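Local coordinates for protein peptide ABC transporter permease (PDB 6EXS) that probably takes up peptides, including thioalcohol-conjugated peptides that are precursors of body malodour, as a membrane transporter of the POT family, at residues D82-T87 against N213-E218. Numbering follows the deposited sequence.
Sequences DRITGT and NPLSKE
Arg83 lies along the backbone of Asn213 and Pro214 and donates to both of their carbonyls. Arg83 NE meets Asn213 O at 2.8 Å, almost straight at 171° and close to the guanidinium plane. Arg83 NH2 reaches Pro214 O at 3.4 Å, a weak bond. The side chain bends at chi2 (-139°) and chi3 (64°), which turns this edge of the guanidinium along the loop. Leu215 CD2 sits over the centre of one guanidinium face, 3.6 Å from Arg83 CZ. A salt bridge from NH2 to Glu219 gives the charge a partner on the following helix.

The backbones are joined as well. Asn213 N donates to Asp82 O at 2.9 Å, and Leu215 N to Arg83 O over a longer 3.3 Å. Pro214, between them, has no N-H to give, but its CA makes a C-H...O contact with Arg83 O. Leu215 CD1 also packs on Ile84 CG1 at 3.7 Å.

Ser216 is the N-cap of helix 217-243, its OG accepting from Glu219 N, while Leu215 O accepts from Lys220 NZ. This surface contact probably ties the conserved major facilitator loop between transmembrane helices 2 and 3, here a pi-type turn within helix 74-106, to the start of the extra hairpin of bacterial POT transporters, helices 217-243 and 249-273. Trp79 of helix 74-106 touches Ile84 and Leu215, while Tyr223 of helix 217-243 touches Arg83 and Leu215.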
loop_
_atom_site.group_PDB
_atom_site.type_symbol
_atom_site.label_atom_id
_atom_site.label_comp_id
_atom_site.label_asym_id
_atom_site.label_seq_id
_atom_site.Cartn_x
_atom_site.Cartn_y
_atom_site.Cartn_z
ATOM N N ASP A 82 13.813 -13.762 7.359
ATOM C CA ASP A 82 15.264 -13.625 7.445
ATOM C C ASP A 82 15.899 -14.407 8.573
ATOM O O ASP A 82 17.047 -14.814 8.440
ATOM C CB ASP A 82 15.657 -12.142 7.551
ATOM C CG ASP A 82 17.127 -11.890 7.291
ATOM O OD1 ASP A 82 17.514 -11.837 6.107
ATOM O OD2 ASP A 82 17.892 -11.760 8.275
ATOM N N ARG A 83 15.170 -14.602 9.685
ATOM C CA ARG A 83 15.724 -15.248 10.870
ATOM C C ARG A 83 15.093 -16.592 11.267
ATOM O O ARG A 83 15.701 -17.308 12.071
ATOM C CB ARG A 83 15.684 -14.273 12.066
ATOM C CG ARG A 83 16.274 -12.896 11.753
ATOM C CD ARG A 83 17.129 -12.334 12.859
ATOM N NE ARG A 83 18.317 -13.157 13.078
ATOM C CZ ARG A 83 19.189 -12.972 14.060
ATOM N NH1 ARG A 83 19.024 -11.981 14.925
ATOM N NH2 ARG A 83 20.223 -13.788 14.197
ATOM N N ILE A 84 13.905 -16.950 10.727
ATOM C CA ILE A 84 13.196 -18.162 11.149
ATOM C C ILE A 84 12.819 -19.128 10.013
ATOM O O ILE A 84 13.269 -20.265 10.042
ATOM C CB ILE A 84 11.931 -17.778 12.011
ATOM C CG1 ILE A 84 12.319 -16.980 13.276
ATOM C CG2 ILE A 84 11.070 -19.014 12.376
ATOM C CD1 ILE A 84 11.180 -16.217 13.947
ATOM N N THR A 85 11.937 -18.722 9.078
ATOM C CA THR A 85 11.367 -19.606 8.042
ATOM C C THR A 85 12.020 -19.617 6.656
ATOM O O THR A 85 11.865 -20.592 5.920
ATOM C CB THR A 85 9.867 -19.266 7.832
ATOM O OG1 THR A 85 9.768 -17.995 7.188
ATOM C CG2 THR A 85 9.059 -19.258 9.136
ATOM N N GLY A 86 12.643 -18.510 6.280
ATOM C CA GLY A 86 13.131 -18.305 4.929
ATOM C C GLY A 86 12.034 -17.539 4.229
ATOM O O GLY A 86 10.935 -17.406 4.778
ATOM N N THR A 87 12.294 -17.022 3.030
ATOM C CA THR A 87 11.290 -16.231 2.313
ATOM C C THR A 87 10.184 -17.112 1.729
ATOM O O THR A 87 9.039 -16.669 1.680
ATOM C CB THR A 87 11.943 -15.300 1.284
ATOM O OG1 THR A 87 12.749 -16.073 0.404
ATOM C CG2 THR A 87 12.809 -14.227 1.939
ATOM N N ASN A 213 19.942 -15.192 8.094
ATOM C CA ASN A 213 20.569 -15.008 9.396
ATOM C C ASN A 213 19.755 -15.763 10.455
ATOM O O ASN A 213 19.003 -15.113 11.186
ATOM C CB ASN A 213 20.683 -13.508 9.725
ATOM C CG ASN A 213 21.439 -12.715 8.688
ATOM O OD1 ASN A 213 20.854 -12.123 7.775
ATOM N ND2 ASN A 213 22.759 -12.698 8.792
ATOM N N PRO A 214 19.846 -17.122 10.556
ATOM C CA PRO A 214 19.024 -17.836 11.554
ATOM C C PRO A 214 19.377 -17.511 13.002
ATOM O O PRO A 214 20.488 -17.057 13.288
ATOM C CB PRO A 214 19.233 -19.315 11.214
ATOM C CG PRO A 214 20.494 -19.372 10.486
ATOM C CD PRO A 214 20.666 -18.068 9.768
ATOM N N LEU A 215 18.409 -17.707 13.905
ATOM C CA LEU A 215 18.556 -17.407 15.324
ATOM C C LEU A 215 19.309 -18.496 16.085
ATOM O O LEU A 215 19.150 -19.689 15.801
ATOM C CB LEU A 215 17.177 -17.187 15.977
ATOM C CG LEU A 215 16.286 -16.066 15.440
ATOM C CD1 LEU A 215 14.874 -16.284 15.866
ATOM C CD2 LEU A 215 16.730 -14.711 15.945
ATOM N N SER A 216 20.097 -18.079 17.093
ATOM C CA SER A 216 20.830 -18.998 17.963
ATOM C C SER A 216 19.841 -19.581 18.995
ATOM O O SER A 216 18.680 -19.162 19.018
ATOM C CB SER A 216 21.987 -18.274 18.647
ATOM O OG SER A 216 21.548 -17.259 19.537
ATOM N N LYS A 217 20.285 -20.545 19.831
ATOM C CA LYS A 217 19.437 -21.157 20.858
ATOM C C LYS A 217 18.992 -20.118 21.888
ATOM O O LYS A 217 17.811 -20.077 22.237
ATOM C CB LYS A 217 20.143 -22.346 21.529
ATOM C CG LYS A 217 20.356 -23.546 20.602
ATOM C CD LYS A 217 19.194 -24.539 20.648
ATOM C CE LYS A 217 19.128 -25.413 19.417
ATOM N NZ LYS A 217 18.481 -24.716 18.271
ATOM N N GLU A 218 19.925 -19.236 22.310
ATOM C CA GLU A 218 19.658 -18.158 23.268
ATOM C C GLU A 218 18.874 -16.996 22.641
ATOM O O GLU A 218 18.139 -16.324 23.366
ATOM C CB GLU A 218 20.934 -17.678 23.994
ATOM C CG GLU A 218 22.039 -17.135 23.097
ATOM C CD GLU A 218 23.190 -16.426 23.789
ATOM O OE1 GLU A 218 24.060 -15.887 23.068
ATOM O OE2 GLU A 218 23.225 -16.395 25.041
#